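Long-range contacts in RabGDI protein (Plasmodium falciparum 3D7, PDB 3P1W), which probably acts as a GDP-dissociation inhibitor of Rab GTPases, the small GTPases that direct vesicle traffic: residues Val23-Thr28 with Ile46-Arg51; Glu32-Gly37 with Glu260-Met265; Thr191-Tyr196 with Asp220-Pro225; Gln325-Ile330 with Lys408-Ser413; Asp360-Leu365 with Ile381-Val386. All blocks are in the same frame, centred on the assembly; numbering follows the deposited sequence.

How the contacts relate
Contacts 1 and 2 meet at helix 30-41 and touch, their centres about 10 Å apart: contact 1 pairs the two strands that this helix links, and contact 2 packs the helix itself on helix 257-268. Contacts 4 and 5 lie in a second, mixed sheet, with centres about 9 Å apart. Strands 320-333 and 378-385 are neighbours, and Cys329 N probably bonds to Val382 O (2.9 Å). Along the chain contact 3 falls inside the loop closed by contact 2, and contact 5 inside that closed by contact 4. Contact 3 sits among helices, its centre about 42 Å from that of contact 1. The chain thus joins a Rossmann-like part, a second sheet and a helical part.

Contact 1: residues Val23-Thr28 with Ile46-Arg51; sequences VIILGT and ILVLDR
Thr28 meets Asp50 because Thr28 OG1 sits between its own backbone N and carbonyl carbon (chi1 56°), while Asp50 CG extends anti to the backbone N (chi1 -164°). Both lie just past the C-terminal ends of parallel strands in a beta-alpha-beta unit of Rossmann type, made of strand 20-26, helix 30-41 and strand 46-49; the segments 23-26 and 46-49 run 15° from parallel. Four backbone bonds join the strands: Leu47 N to Val23 O, Ile25 N to Leu47 O, Leu49 N to Ile25 O and Gly27 N to Leu49 O, the last at 2.8 Å. On the face turned to helix 30-41, Ile25 CD1 comes obliquely against Ile46 CB (3.9 Å), and Val48 CG1 lies 3.6 Å from Thr28 CG2. On the other face Leu26 CD2 is 4.0 Å from Leu49 CB, the two side chains running side by side. Gly27 has a positive phi, where a CB would jam against the preceding carbonyl, and Gly27 O is buried with no hydrogen-bonding partner in the model. Gly56 N gives Thr28 OG1 a second bond, and Asn52 N binds Asp50 OD1. Thr28 OG1 donates to the anti lone pair of Asp50 OD2 at 2.7 Å, and Thr28 N adds a weak bond to the same oxygen.

Contact 2: residues Glu32-Gly37 with Glu260-Met265; sequences ECILSG and EGFSRM
Cys33 comes first, and its backbone does more than its thiol: the carbonyl O hangs over one face of the Phe262 ring, 3.4 Å from CG, while Cys33 CB lies 4.1 Å from Phe262 CD2. One residue on, Ile34 covers the same face nearer the far rim. Its CA makes a CH-pi contact 4.0 Å from the centroid of the Phe262 ring, 19° off the ring normal. With CG1 anti to the carbonyl carbon (chi1 -64°), the isoleucine also places CG1 3.7 Å from Phe262 CE2, although its CB bond leads away from helix 257-268. Ser36 OG donates to Glu32 O (2.8 Å), approaching on the opposite face of the carbonyl plane from Ser36 N. Gly37, without a side chain, lets the ring come close: its CA is 3.5 Å from Phe262 CD1. Beside it, Met265 bends at chi2 and brings CE to 4.0 Å from Gly37 O. Leu106 of helix 101-108 and the loop residues Thr109 and Val111 add to the surroundings of Phe262. No hydrogen bond joins the segments, whose helix axes run 26° apart in direction; Phe262 of helix 257-268 lies against the crossover helix of a Rossmann-type beta-alpha-beta unit.

Contact 3: residues Thr191-Tyr196 with Asp220-Pro225; sequences TMLEIY and DYLKQP
The first turn of helix 192-198 is tied to the loop leading into helix 226-243 through two backbone bonds: Met192 N donates to Gln224 O at 3.1 Å, and Leu193 N donates to Leu222 O at 3.2 Å. Thr191, the N-cap, lays its CG2 3.4 Å from Lys223 O. Its hydroxyl accepts from Glu194 N while Glu194 OE2 takes the Thr191 N-H, a capping box that satisfies Glu194 N and Thr191 N. These elements belong to a helical region, consistent with the helical domain of Rab GDI relatives. Further along, Tyr196 and Tyr221 cross at about a right angle, and their OH atoms are hydrogen-bonded at 3.0 Å. Each of the two rings meets the other at its edge. Leu222 CD2 also reaches the edge of the Tyr196 ring, 3.5 Å from CE2. With CG anti to its backbone N (chi1 -169°), Met192 sets CG 3.8 Å from Tyr221 CE1, in the plane of that ring. Tyr216 stacks on Tyr221, and Ile206 of helix 203-213 touches both Tyr196 and Tyr221.

Contact 4: residues Gln325-Ile330 with Lys408-Ser413; sequences QVIRCI and KFVKIS
Ile327 reaches across to Ile412 and Val410 on the neighbouring antiparallel strand; the pair 320-333 and 405-418 belongs to the mixed sheet that also holds strand 378-385. Its CB lies 4.0 Å from Ile412 CG1. The next atom, CG1, set anti to the backbone N (chi1 180°), closes to 3.8 Å from the same Ile412 CG1. At the tip, Ile327 CD1 lies 3.9 Å from Val410 CG1 and about as near Ile412 CG1, touching both partners. On the same face Cys329 SG fits 3.7 Å from Val410 CG2. Val326, Arg328 and Ile330 each exchange a pair of backbone bonds with Ser413, Lys411 and Phe409, respectively. Water 1 donates to both Arg328 O (2.8 Å) and Phe409 O (2.9 Å), giving each carbonyl a second partner. The guanidinium of Arg328 has Val326 CG2 over one face and gives NH2 to Asp434 O and Tyr433 O. Helix 391-394 covers the Ile327 face through Pro391 and Ile392, Leu67 and Phe71 of helix 64-71 touch Phe409 and Lys411 on the other, and strand 378-385 flanks strand 320-333 on the edge away from strand 405-418.

Contact 5: residues Asp360-Leu365 with Ile381-Val386; sequences DIYINL and IVSATV
Tyr362 and Ser383 form a hydrogen-bonded pair in the beta hairpin of strands 361-367 and 378-385, which run antiparallel in a mixed sheet. Tyr362 N donates a hydrogen bond to Ser383 O (3.0 Å), and Ser383 N returns the bond to Tyr362 O. Two residues on, Asn364 N donates to Ile381 O and Ile381 N to Asn364 O (2.8 Å). Both N-H groups and both carbonyls of each pair are thus used within the hairpin. Side-chain polar groups on the face of Tyr362, Asn364, Ile381 and Ser383 find their partners elsewhere: Ser383 OG bonds to Ala435 O, and Asn364 ND2 to Ser437 O and Pro93 O. A chi1 of 55° folds Ser383 OG back over its own backbone, beside Tyr362 CB. On the opposite face Ile361 CG1 touches Ala384 CB at 3.7 Å, and Ile363 lies alongside Val382, its CG1 4.0 Å from Val382 CG2; Pro398 of helix 396-400 packs on Ile361 and Val382. At the open end, waters bridge Asp360 and Thr385 in place of direct backbone bonds. Asp360 secures its carboxylate to His211 ND1 and Gln352 N. Water 2 accepts from Thr385 N at 2.9 Å and lies 2.7 Å from Asp360 O, though its donation there is doubtful. Water 3 donates to Asp360 O (2.7 Å) and is hydrogen-bonded to Thr385 OG1 (2.8 Å).

Contact 1: residues Val23-Thr28 with Ile46-Arg51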
# COMPACT_ATOMS: atom_id res chain seq x y z
N VAL A 23 22.39 -13.84 -0.32
CA VAL A 23 20.96 -14.00 -0.08
C VAL A 23 20.32 -14.62 -1.31
O VAL A 23 20.61 -14.22 -2.44
CB VAL A 23 20.28 -12.66 0.23
CG1 VAL A 23 18.80 -12.86 0.63
CG2 VAL A 23 21.01 -11.92 1.36
N ILE A 24 19.46 -15.62 -1.09
CA ILE A 24 18.56 -16.10 -2.14
C ILE A 24 17.14 -15.59 -1.79
O ILE A 24 16.68 -15.67 -0.64
CB ILE A 24 18.58 -17.62 -2.31
CG1 ILE A 24 19.97 -18.10 -2.75
CG2 ILE A 24 17.52 -18.09 -3.33
CD1 ILE A 24 20.09 -19.61 -2.81
N ILE A 25 16.47 -15.05 -2.80
CA ILE A 25 15.17 -14.42 -2.62
C ILE A 25 14.17 -15.24 -3.40
O ILE A 25 14.41 -15.53 -4.56
CB ILE A 25 15.17 -12.92 -3.07
CG1 ILE A 25 16.12 -12.06 -2.22
CG2 ILE A 25 13.77 -12.32 -2.89
CD1 ILE A 25 17.52 -11.90 -2.78
N LEU A 26 13.05 -15.63 -2.76
CA LEU A 26 12.07 -16.48 -3.39
C LEU A 26 10.77 -15.68 -3.50
O LEU A 26 10.25 -15.22 -2.49
CB LEU A 26 11.85 -17.74 -2.57
CG LEU A 26 13.11 -18.55 -2.23
CD1 LEU A 26 12.71 -19.74 -1.39
CD2 LEU A 26 13.85 -18.97 -3.47
N GLY A 27 10.28 -15.52 -4.73
CA GLY A 27 9.09 -14.71 -5.04
C GLY A 27 9.55 -13.39 -5.62
O GLY A 27 10.60 -12.87 -5.22
N THR A 28 8.78 -12.85 -6.58
CA THR A 28 9.03 -11.51 -7.11
C THR A 28 7.88 -10.53 -6.79
O THR A 28 7.68 -9.56 -7.52
CB THR A 28 9.40 -11.53 -8.61
OG1 THR A 28 8.37 -12.18 -9.38
CG2 THR A 28 10.77 -12.30 -8.83
N ILE A 46 23.32 -11.95 -4.94
CA ILE A 46 21.97 -12.48 -4.77
C ILE A 46 21.51 -13.29 -5.97
O ILE A 46 22.00 -13.12 -7.09
CB ILE A 46 20.92 -11.34 -4.52
CG1 ILE A 46 20.69 -10.49 -5.78
CG2 ILE A 46 21.36 -10.45 -3.37
CD1 ILE A 46 19.58 -9.40 -5.62
N LEU A 47 20.53 -14.16 -5.71
CA LEU A 47 19.81 -14.90 -6.73
C LEU A 47 18.32 -14.72 -6.40
O LEU A 47 17.94 -14.87 -5.24
CB LEU A 47 20.15 -16.38 -6.66
CG LEU A 47 19.43 -17.33 -7.63
CD1 LEU A 47 19.67 -16.95 -9.09
CD2 LEU A 47 19.86 -18.79 -7.38
N VAL A 48 17.51 -14.42 -7.41
CA VAL A 48 16.05 -14.24 -7.22
C VAL A 48 15.32 -15.28 -8.06
O VAL A 48 15.55 -15.35 -9.28
CB VAL A 48 15.63 -12.81 -7.63
CG1 VAL A 48 14.11 -12.60 -7.40
CG2 VAL A 48 16.45 -11.78 -6.85
N LEU A 49 14.49 -16.10 -7.40
CA LEU A 49 13.80 -17.23 -8.03
C LEU A 49 12.31 -17.12 -7.82
O LEU A 49 11.88 -16.76 -6.72
CB LEU A 49 14.26 -18.55 -7.41
CG LEU A 49 15.76 -18.78 -7.43
CD1 LEU A 49 16.09 -20.12 -6.78
CD2 LEU A 49 16.27 -18.71 -8.85
N ASP A 50 11.53 -17.50 -8.83
CA ASP A 50 10.08 -17.50 -8.74
C ASP A 50 9.53 -18.71 -9.47
O ASP A 50 9.90 -18.99 -10.62
CB ASP A 50 9.52 -16.20 -9.34
CG ASP A 50 8.05 -15.92 -8.95
OD1 ASP A 50 7.24 -16.86 -8.81
OD2 ASP A 50 7.73 -14.74 -8.76
N ARG A 51 8.63 -19.44 -8.81
CA ARG A 51 8.00 -20.60 -9.41
C ARG A 51 7.10 -20.27 -10.61
O ARG A 51 6.86 -21.11 -11.46
CB ARG A 51 7.21 -21.38 -8.36
CG ARG A 51 5.94 -20.68 -7.88
CD ARG A 51 5.10 -21.55 -6.95
NE ARG A 51 5.65 -21.62 -5.60
CZ ARG A 51 5.44 -20.72 -4.63
NH1 ARG A 51 4.71 -19.64 -4.83
NH2 ARG A 51 5.98 -20.92 -3.44

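Contact 2: residues Glu32-Gly37 with Glu260-Met265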
# COMPACT_ATOMS: atom_id res chain seq x y z
N GLU A 32 9.87 -8.30 -2.17
CA GLU A 32 11.06 -9.10 -2.54
C GLU A 32 11.93 -8.37 -3.57
O GLU A 32 13.17 -8.36 -3.46
CB GLU A 32 10.63 -10.46 -3.08
CG GLU A 32 10.34 -11.51 -1.99
CD GLU A 32 9.00 -11.32 -1.27
OE1 GLU A 32 8.08 -10.74 -1.87
OE2 GLU A 32 8.87 -11.76 -0.11
N CYS A 33 11.28 -7.78 -4.57
CA CYS A 33 11.99 -7.02 -5.60
C CYS A 33 12.73 -5.81 -5.02
O CYS A 33 13.92 -5.56 -5.33
CB CYS A 33 11.02 -6.57 -6.66
SG CYS A 33 10.39 -7.91 -7.64
N ILE A 34 12.04 -5.06 -4.15
CA ILE A 34 12.64 -3.88 -3.50
C ILE A 34 13.84 -4.26 -2.63
O ILE A 34 14.93 -3.62 -2.70
CB ILE A 34 11.56 -3.10 -2.66
CG1 ILE A 34 10.48 -2.55 -3.59
CG2 ILE A 34 12.21 -2.00 -1.85
CD1 ILE A 34 9.13 -2.14 -2.90
N LEU A 35 13.68 -5.31 -1.83
CA LEU A 35 14.76 -5.82 -0.99
C LEU A 35 15.93 -6.32 -1.85
O LEU A 35 17.09 -6.08 -1.53
CB LEU A 35 14.27 -6.92 -0.05
CG LEU A 35 13.50 -6.42 1.18
CD1 LEU A 35 12.64 -7.52 1.79
CD2 LEU A 35 14.44 -5.82 2.21
N SER A 36 15.63 -7.00 -2.96
CA SER A 36 16.67 -7.45 -3.89
C SER A 36 17.47 -6.26 -4.44
O SER A 36 18.72 -6.32 -4.55
CB SER A 36 16.06 -8.24 -5.06
OG SER A 36 15.46 -9.45 -4.62
N GLY A 37 16.75 -5.20 -4.80
CA GLY A 37 17.32 -3.94 -5.26
C GLY A 37 18.28 -3.33 -4.26
O GLY A 37 19.42 -3.00 -4.60
N GLU A 260 9.96 -5.46 -13.00
CA GLU A 260 10.72 -5.26 -14.26
C GLU A 260 11.91 -4.33 -14.05
O GLU A 260 13.05 -4.64 -14.44
CB GLU A 260 9.81 -4.64 -15.33
CG GLU A 260 8.64 -5.53 -15.80
CD GLU A 260 9.06 -6.64 -16.76
OE1 GLU A 260 10.25 -6.69 -17.17
OE2 GLU A 260 8.18 -7.46 -17.10
N GLY A 261 11.63 -3.18 -13.44
CA GLY A 261 12.63 -2.22 -13.05
C GLY A 261 13.74 -2.79 -12.21
O GLY A 261 14.92 -2.59 -12.50
N PHE A 262 13.38 -3.51 -11.15
CA PHE A 262 14.38 -4.07 -10.25
C PHE A 262 15.17 -5.23 -10.90
O PHE A 262 16.37 -5.37 -10.66
CB PHE A 262 13.77 -4.50 -8.92
CG PHE A 262 13.60 -3.37 -7.95
CD1 PHE A 262 14.70 -2.79 -7.34
CD2 PHE A 262 12.34 -2.87 -7.65
CE1 PHE A 262 14.54 -1.73 -6.45
CE2 PHE A 262 12.17 -1.83 -6.75
CZ PHE A 262 13.26 -1.27 -6.15
N SER A 263 14.50 -6.01 -11.75
CA SER A 263 15.17 -7.07 -12.49
C SER A 263 16.26 -6.47 -13.38
O SER A 263 17.41 -6.94 -13.40
CB SER A 263 14.17 -7.86 -13.33
OG SER A 263 14.75 -9.09 -13.77
N ARG A 264 15.89 -5.42 -14.10
CA ARG A 264 16.81 -4.72 -14.99
C ARG A 264 17.99 -4.14 -14.21
O ARG A 264 19.16 -4.34 -14.59
CB ARG A 264 16.07 -3.61 -15.76
N MET A 265 17.70 -3.44 -13.11
CA MET A 265 18.75 -2.86 -12.27
C MET A 265 19.68 -3.94 -11.72
O MET A 265 20.89 -3.86 -11.93
CB MET A 265 18.16 -2.02 -11.13
CG MET A 265 19.21 -1.44 -10.16
SD MET A 265 19.35 -2.30 -8.55
CE MET A 265 20.99 -1.76 -8.03

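Contact 3: residues Thr191-Tyr196 with Asp220-Pro225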
# COMPACT_ATOMS: atom_id res chain seq x y z
N THR A 191 -0.00 14.08 24.56
CA THR A 191 -0.49 13.13 23.58
C THR A 191 -1.12 13.87 22.40
O THR A 191 -1.43 15.05 22.49
CB THR A 191 -1.55 12.19 24.17
OG1 THR A 191 -2.72 12.93 24.50
CG2 THR A 191 -1.02 11.47 25.41
N MET A 192 -1.34 13.17 21.28
CA MET A 192 -1.99 13.84 20.15
C MET A 192 -3.39 14.30 20.53
O MET A 192 -3.85 15.33 20.04
CB MET A 192 -2.06 12.94 18.90
CG MET A 192 -2.50 13.72 17.65
SD MET A 192 -1.33 15.04 17.24
CE MET A 192 -2.32 16.12 16.22
N LEU A 193 -4.07 13.53 21.38
CA LEU A 193 -5.43 13.86 21.79
C LEU A 193 -5.44 15.20 22.52
O LEU A 193 -6.32 16.02 22.29
CB LEU A 193 -6.02 12.76 22.68
CG LEU A 193 -7.40 13.06 23.30
CD1 LEU A 193 -8.45 13.26 22.23
CD2 LEU A 193 -7.83 11.99 24.30
N GLU A 194 -4.45 15.42 23.37
CA GLU A 194 -4.35 16.70 24.08
C GLU A 194 -4.12 17.85 23.10
O GLU A 194 -4.66 18.93 23.29
CB GLU A 194 -3.27 16.65 25.17
CG GLU A 194 -3.64 15.73 26.33
CD GLU A 194 -2.52 15.58 27.35
OE1 GLU A 194 -2.44 16.42 28.27
OE2 GLU A 194 -1.73 14.62 27.24
N ILE A 195 -3.38 17.60 22.01
CA ILE A 195 -3.19 18.62 20.97
C ILE A 195 -4.50 18.91 20.24
O ILE A 195 -4.82 20.07 19.97
CB ILE A 195 -2.13 18.21 19.93
CG1 ILE A 195 -0.74 18.11 20.57
CG2 ILE A 195 -2.11 19.23 18.78
CD1 ILE A 195 -0.18 19.44 21.09
N TYR A 196 -5.26 17.87 19.89
CA TYR A 196 -6.57 18.07 19.28
C TYR A 196 -7.48 18.93 20.17
O TYR A 196 -8.07 19.90 19.71
CB TYR A 196 -7.27 16.73 19.01
CG TYR A 196 -6.76 15.92 17.83
CD1 TYR A 196 -6.37 16.52 16.63
CD2 TYR A 196 -6.72 14.52 17.90
CE1 TYR A 196 -5.94 15.75 15.52
CE2 TYR A 196 -6.30 13.75 16.81
CZ TYR A 196 -5.89 14.36 15.63
OH TYR A 196 -5.48 13.58 14.56
N ASP A 220 -5.22 4.29 18.10
CA ASP A 220 -4.20 4.11 19.17
C ASP A 220 -3.27 5.33 19.29
O ASP A 220 -2.83 5.67 20.40
CB ASP A 220 -3.34 2.86 18.91
CG ASP A 220 -4.13 1.55 19.01
OD1 ASP A 220 -5.31 1.56 19.43
OD2 ASP A 220 -3.57 0.51 18.66
N TYR A 221 -2.99 6.00 18.17
CA TYR A 221 -2.13 7.20 18.18
C TYR A 221 -2.58 8.29 19.14
O TYR A 221 -1.76 9.08 19.59
CB TYR A 221 -1.98 7.80 16.78
CG TYR A 221 -3.17 8.61 16.33
CD1 TYR A 221 -3.23 9.98 16.54
CD2 TYR A 221 -4.26 8.00 15.72
CE1 TYR A 221 -4.30 10.73 16.13
CE2 TYR A 221 -5.36 8.74 15.32
CZ TYR A 221 -5.38 10.11 15.52
OH TYR A 221 -6.46 10.86 15.15
N LEU A 222 -3.88 8.33 19.45
CA LEU A 222 -4.46 9.37 20.30
C LEU A 222 -3.79 9.41 21.66
O LEU A 222 -3.60 10.47 22.22
CB LEU A 222 -5.97 9.16 20.50
CG LEU A 222 -6.88 9.51 19.31
CD1 LEU A 222 -8.33 9.15 19.63
CD2 LEU A 222 -6.77 10.97 18.92
N LYS A 223 -3.41 8.23 22.16
CA LYS A 223 -2.79 8.09 23.48
C LYS A 223 -1.27 8.19 23.43
O LYS A 223 -0.64 8.27 24.47
CB LYS A 223 -3.20 6.76 24.09
CG LYS A 223 -4.71 6.67 24.32
CD LYS A 223 -5.16 5.30 24.85
CE LYS A 223 -6.34 5.45 25.82
NZ LYS A 223 -6.86 4.13 26.30
N GLN A 224 -0.68 8.16 22.24
CA GLN A 224 0.76 8.28 22.06
C GLN A 224 1.21 9.74 21.99
O GLN A 224 0.39 10.63 21.73
CB GLN A 224 1.18 7.57 20.76
CG GLN A 224 0.89 6.08 20.74
CD GLN A 224 1.41 5.40 19.47
OE1 GLN A 224 1.10 5.82 18.35
NE2 GLN A 224 2.21 4.35 19.65
N PRO A 225 2.51 10.00 22.21
CA PRO A 225 3.04 11.38 22.12
C PRO A 225 2.74 12.07 20.78
O PRO A 225 2.80 11.43 19.73
CB PRO A 225 4.54 11.19 22.31
CG PRO A 225 4.65 9.97 23.18
CD PRO A 225 3.55 9.06 22.69

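Contact 4: residues Gln325-Ile330 with Lys408-Ser413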
# COMPACT_ATOMS: atom_id res chain seq x y z
N GLN A 325 -7.89 -12.50 7.08
CA GLN A 325 -8.01 -12.53 5.61
C GLN A 325 -8.28 -11.13 5.10
O GLN A 325 -8.81 -10.29 5.82
CB GLN A 325 -9.17 -13.44 5.16
CG GLN A 325 -8.99 -14.92 5.47
CD GLN A 325 -10.00 -15.79 4.76
OE1 GLN A 325 -11.20 -15.60 4.90
NE2 GLN A 325 -9.52 -16.76 3.99
N VAL A 326 -7.94 -10.91 3.84
CA VAL A 326 -8.22 -9.66 3.12
C VAL A 326 -9.11 -10.00 1.91
O VAL A 326 -8.95 -11.07 1.30
CB VAL A 326 -6.92 -8.95 2.70
CG1 VAL A 326 -5.98 -9.88 1.83
CG2 VAL A 326 -7.26 -7.67 1.91
N ILE A 327 -10.08 -9.12 1.59
CA ILE A 327 -10.85 -9.23 0.37
C ILE A 327 -10.54 -8.02 -0.48
O ILE A 327 -10.42 -6.89 0.04
CB ILE A 327 -12.39 -9.38 0.65
CG1 ILE A 327 -13.17 -9.48 -0.66
CG2 ILE A 327 -12.90 -8.22 1.57
CD1 ILE A 327 -14.66 -9.96 -0.46
N ARG A 328 -10.28 -8.27 -1.76
CA ARG A 328 -10.16 -7.24 -2.76
C ARG A 328 -11.10 -7.54 -3.91
O ARG A 328 -11.16 -8.66 -4.40
CB ARG A 328 -8.72 -7.10 -3.31
CG ARG A 328 -7.71 -6.75 -2.26
CD ARG A 328 -6.36 -6.38 -2.82
NE ARG A 328 -5.44 -6.10 -1.71
CZ ARG A 328 -4.76 -7.03 -1.03
NH1 ARG A 328 -4.83 -8.31 -1.37
NH2 ARG A 328 -4.00 -6.68 -0.01
N CYS A 329 -11.85 -6.52 -4.31
CA CYS A 329 -12.80 -6.62 -5.39
C CYS A 329 -12.43 -5.60 -6.43
O CYS A 329 -12.55 -4.40 -6.19
CB CYS A 329 -14.23 -6.36 -4.89
SG CYS A 329 -15.44 -6.71 -6.22
N ILE A 330 -11.95 -6.08 -7.57
CA ILE A 330 -11.65 -5.27 -8.73
C ILE A 330 -12.91 -5.11 -9.57
O ILE A 330 -13.53 -6.11 -9.96
CB ILE A 330 -10.52 -5.91 -9.57
CG1 ILE A 330 -9.22 -5.98 -8.74
CG2 ILE A 330 -10.33 -5.15 -10.91
CD1 ILE A 330 -8.13 -6.93 -9.28
N LYS A 408 -17.04 -7.63 -11.81
CA LYS A 408 -16.36 -7.76 -10.52
C LYS A 408 -15.41 -8.96 -10.56
O LYS A 408 -15.75 -10.04 -11.04
CB LYS A 408 -17.35 -8.00 -9.39
CG LYS A 408 -18.17 -6.80 -9.00
CD LYS A 408 -19.27 -7.22 -8.02
CE LYS A 408 -20.33 -6.11 -7.88
NZ LYS A 408 -21.45 -6.55 -6.96
N PHE A 409 -14.22 -8.75 -10.04
CA PHE A 409 -13.23 -9.80 -9.91
C PHE A 409 -12.78 -9.85 -8.42
O PHE A 409 -12.07 -8.97 -7.97
CB PHE A 409 -12.04 -9.49 -10.81
CG PHE A 409 -12.41 -9.20 -12.24
CD1 PHE A 409 -12.29 -10.18 -13.20
CD2 PHE A 409 -12.89 -7.94 -12.62
CE1 PHE A 409 -12.61 -9.93 -14.54
CE2 PHE A 409 -13.24 -7.69 -13.94
CZ PHE A 409 -13.09 -8.70 -14.92
N VAL A 410 -13.23 -10.86 -7.69
CA VAL A 410 -13.06 -10.93 -6.25
C VAL A 410 -12.00 -11.93 -5.85
O VAL A 410 -11.97 -13.06 -6.38
CB VAL A 410 -14.34 -11.36 -5.54
CG1 VAL A 410 -14.07 -11.44 -4.04
CG2 VAL A 410 -15.48 -10.39 -5.85
N LYS A 411 -11.10 -11.53 -4.95
CA LYS A 411 -10.06 -12.43 -4.42
C LYS A 411 -9.98 -12.27 -2.90
O LYS A 411 -9.83 -11.15 -2.38
CB LYS A 411 -8.69 -12.15 -5.04
CG LYS A 411 -7.63 -13.16 -4.67
CD LYS A 411 -6.35 -12.87 -5.45
CE LYS A 411 -5.24 -13.85 -5.08
NZ LYS A 411 -4.06 -13.57 -5.91
N ILE A 412 -10.12 -13.38 -2.21
CA ILE A 412 -9.97 -13.41 -0.77
C ILE A 412 -8.70 -14.17 -0.42
O ILE A 412 -8.47 -15.30 -0.93
CB ILE A 412 -11.19 -14.06 -0.09
CG1 ILE A 412 -12.45 -13.24 -0.37
CG2 ILE A 412 -10.94 -14.18 1.44
CD1 ILE A 412 -13.78 -14.01 -0.05
N SER A 413 -7.83 -13.54 0.35
CA SER A 413 -6.50 -14.11 0.65
C SER A 413 -6.25 -14.18 2.16
O SER A 413 -6.66 -13.28 2.92
CB SER A 413 -5.41 -13.25 -0.01
OG SER A 413 -5.56 -13.16 -1.42
O HOH W 1 -9.50 -9.03 -6.68

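Contact 5: residues Asp360-Leu365 with Ile381-Val386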
# COMPACT_ATOMS: atom_id res chain seq x y z
N ASP A 360 -10.60 -0.27 8.73
CA ASP A 360 -11.00 0.64 7.66
C ASP A 360 -11.23 -0.13 6.33
O ASP A 360 -10.71 -1.25 6.14
CB ASP A 360 -9.95 1.72 7.44
CG ASP A 360 -9.85 2.73 8.59
OD1 ASP A 360 -10.49 2.58 9.67
OD2 ASP A 360 -9.08 3.70 8.39
N ILE A 361 -11.96 0.49 5.43
CA ILE A 361 -12.11 -0.02 4.06
C ILE A 361 -11.56 1.05 3.11
O ILE A 361 -11.63 2.26 3.41
CB ILE A 361 -13.55 -0.42 3.76
CG1 ILE A 361 -13.94 -1.61 4.68
CG2 ILE A 361 -13.77 -0.77 2.29
CD1 ILE A 361 -15.38 -2.16 4.50
N TYR A 362 -11.00 0.60 1.99
CA TYR A 362 -10.30 1.46 1.06
C TYR A 362 -10.76 1.22 -0.37
O TYR A 362 -11.10 0.11 -0.73
CB TYR A 362 -8.80 1.23 1.16
CG TYR A 362 -8.24 1.23 2.58
CD1 TYR A 362 -7.67 2.39 3.12
CD2 TYR A 362 -8.29 0.09 3.39
CE1 TYR A 362 -7.15 2.41 4.40
CE2 TYR A 362 -7.78 0.10 4.69
CZ TYR A 362 -7.21 1.25 5.19
OH TYR A 362 -6.72 1.29 6.46
N ILE A 363 -10.76 2.27 -1.19
CA ILE A 363 -11.08 2.14 -2.61
C ILE A 363 -10.06 2.95 -3.41
O ILE A 363 -9.90 4.15 -3.17
CB ILE A 363 -12.48 2.64 -2.97
CG1 ILE A 363 -13.54 2.08 -2.02
CG2 ILE A 363 -12.77 2.38 -4.45
CD1 ILE A 363 -15.00 2.56 -2.26
N ASN A 364 -9.36 2.28 -4.34
CA ASN A 364 -8.52 2.98 -5.32
C ASN A 364 -9.17 2.96 -6.68
O ASN A 364 -9.84 2.00 -7.02
CB ASN A 364 -7.15 2.36 -5.37
CG ASN A 364 -6.28 2.84 -4.24
OD1 ASN A 364 -6.62 3.81 -3.55
ND2 ASN A 364 -5.16 2.16 -4.03
N LEU A 365 -8.98 4.03 -7.44
CA LEU A 365 -9.56 4.14 -8.76
C LEU A 365 -8.42 4.54 -9.70
O LEU A 365 -7.69 5.50 -9.40
CB LEU A 365 -10.67 5.21 -8.76
CG LEU A 365 -11.44 5.59 -10.01
CD1 LEU A 365 -10.61 6.39 -11.01
CD2 LEU A 365 -12.09 4.38 -10.71
N ILE A 381 -10.90 -0.59 -7.08
CA ILE A 381 -10.50 -1.74 -6.29
C ILE A 381 -10.84 -1.47 -4.84
O ILE A 381 -10.26 -0.60 -4.19
CB ILE A 381 -9.01 -2.03 -6.45
CG1 ILE A 381 -8.64 -2.08 -7.95
CG2 ILE A 381 -8.65 -3.35 -5.71
CD1 ILE A 381 -8.19 -0.73 -8.60
N VAL A 382 -11.81 -2.23 -4.34
CA VAL A 382 -12.27 -2.14 -2.96
C VAL A 382 -11.51 -3.16 -2.14
O VAL A 382 -11.47 -4.31 -2.53
CB VAL A 382 -13.77 -2.40 -2.85
CG1 VAL A 382 -14.22 -2.35 -1.38
CG2 VAL A 382 -14.60 -1.40 -3.71
N SER A 383 -10.93 -2.76 -1.01
CA SER A 383 -10.18 -3.67 -0.17
C SER A 383 -10.61 -3.52 1.28
O SER A 383 -10.86 -2.39 1.76
CB SER A 383 -8.66 -3.41 -0.33
OG SER A 383 -8.35 -2.04 -0.06
N ALA A 384 -10.69 -4.64 1.97
CA ALA A 384 -11.11 -4.69 3.34
C ALA A 384 -10.46 -5.84 4.08
O ALA A 384 -10.14 -6.87 3.49
CB ALA A 384 -12.66 -4.81 3.44
N THR A 385 -10.31 -5.68 5.39
CA THR A 385 -9.96 -6.81 6.27
C THR A 385 -11.24 -7.54 6.60
O THR A 385 -12.23 -6.92 6.97
CB THR A 385 -9.28 -6.36 7.57
OG1 THR A 385 -8.18 -5.52 7.25
CG2 THR A 385 -8.77 -7.62 8.39
N VAL A 386 -11.22 -8.87 6.45
CA VAL A 386 -12.40 -9.67 6.66
C VAL A 386 -12.69 -9.77 8.17
O VAL A 386 -11.84 -10.19 8.95
CB VAL A 386 -12.24 -11.06 6.07
CG1 VAL A 386 -13.46 -11.92 6.45
CG2 VAL A 386 -12.05 -11.00 4.53
O HOH W 2 -11.80 -3.68 6.82
O HOH W 3 -8.55 -2.81 6.81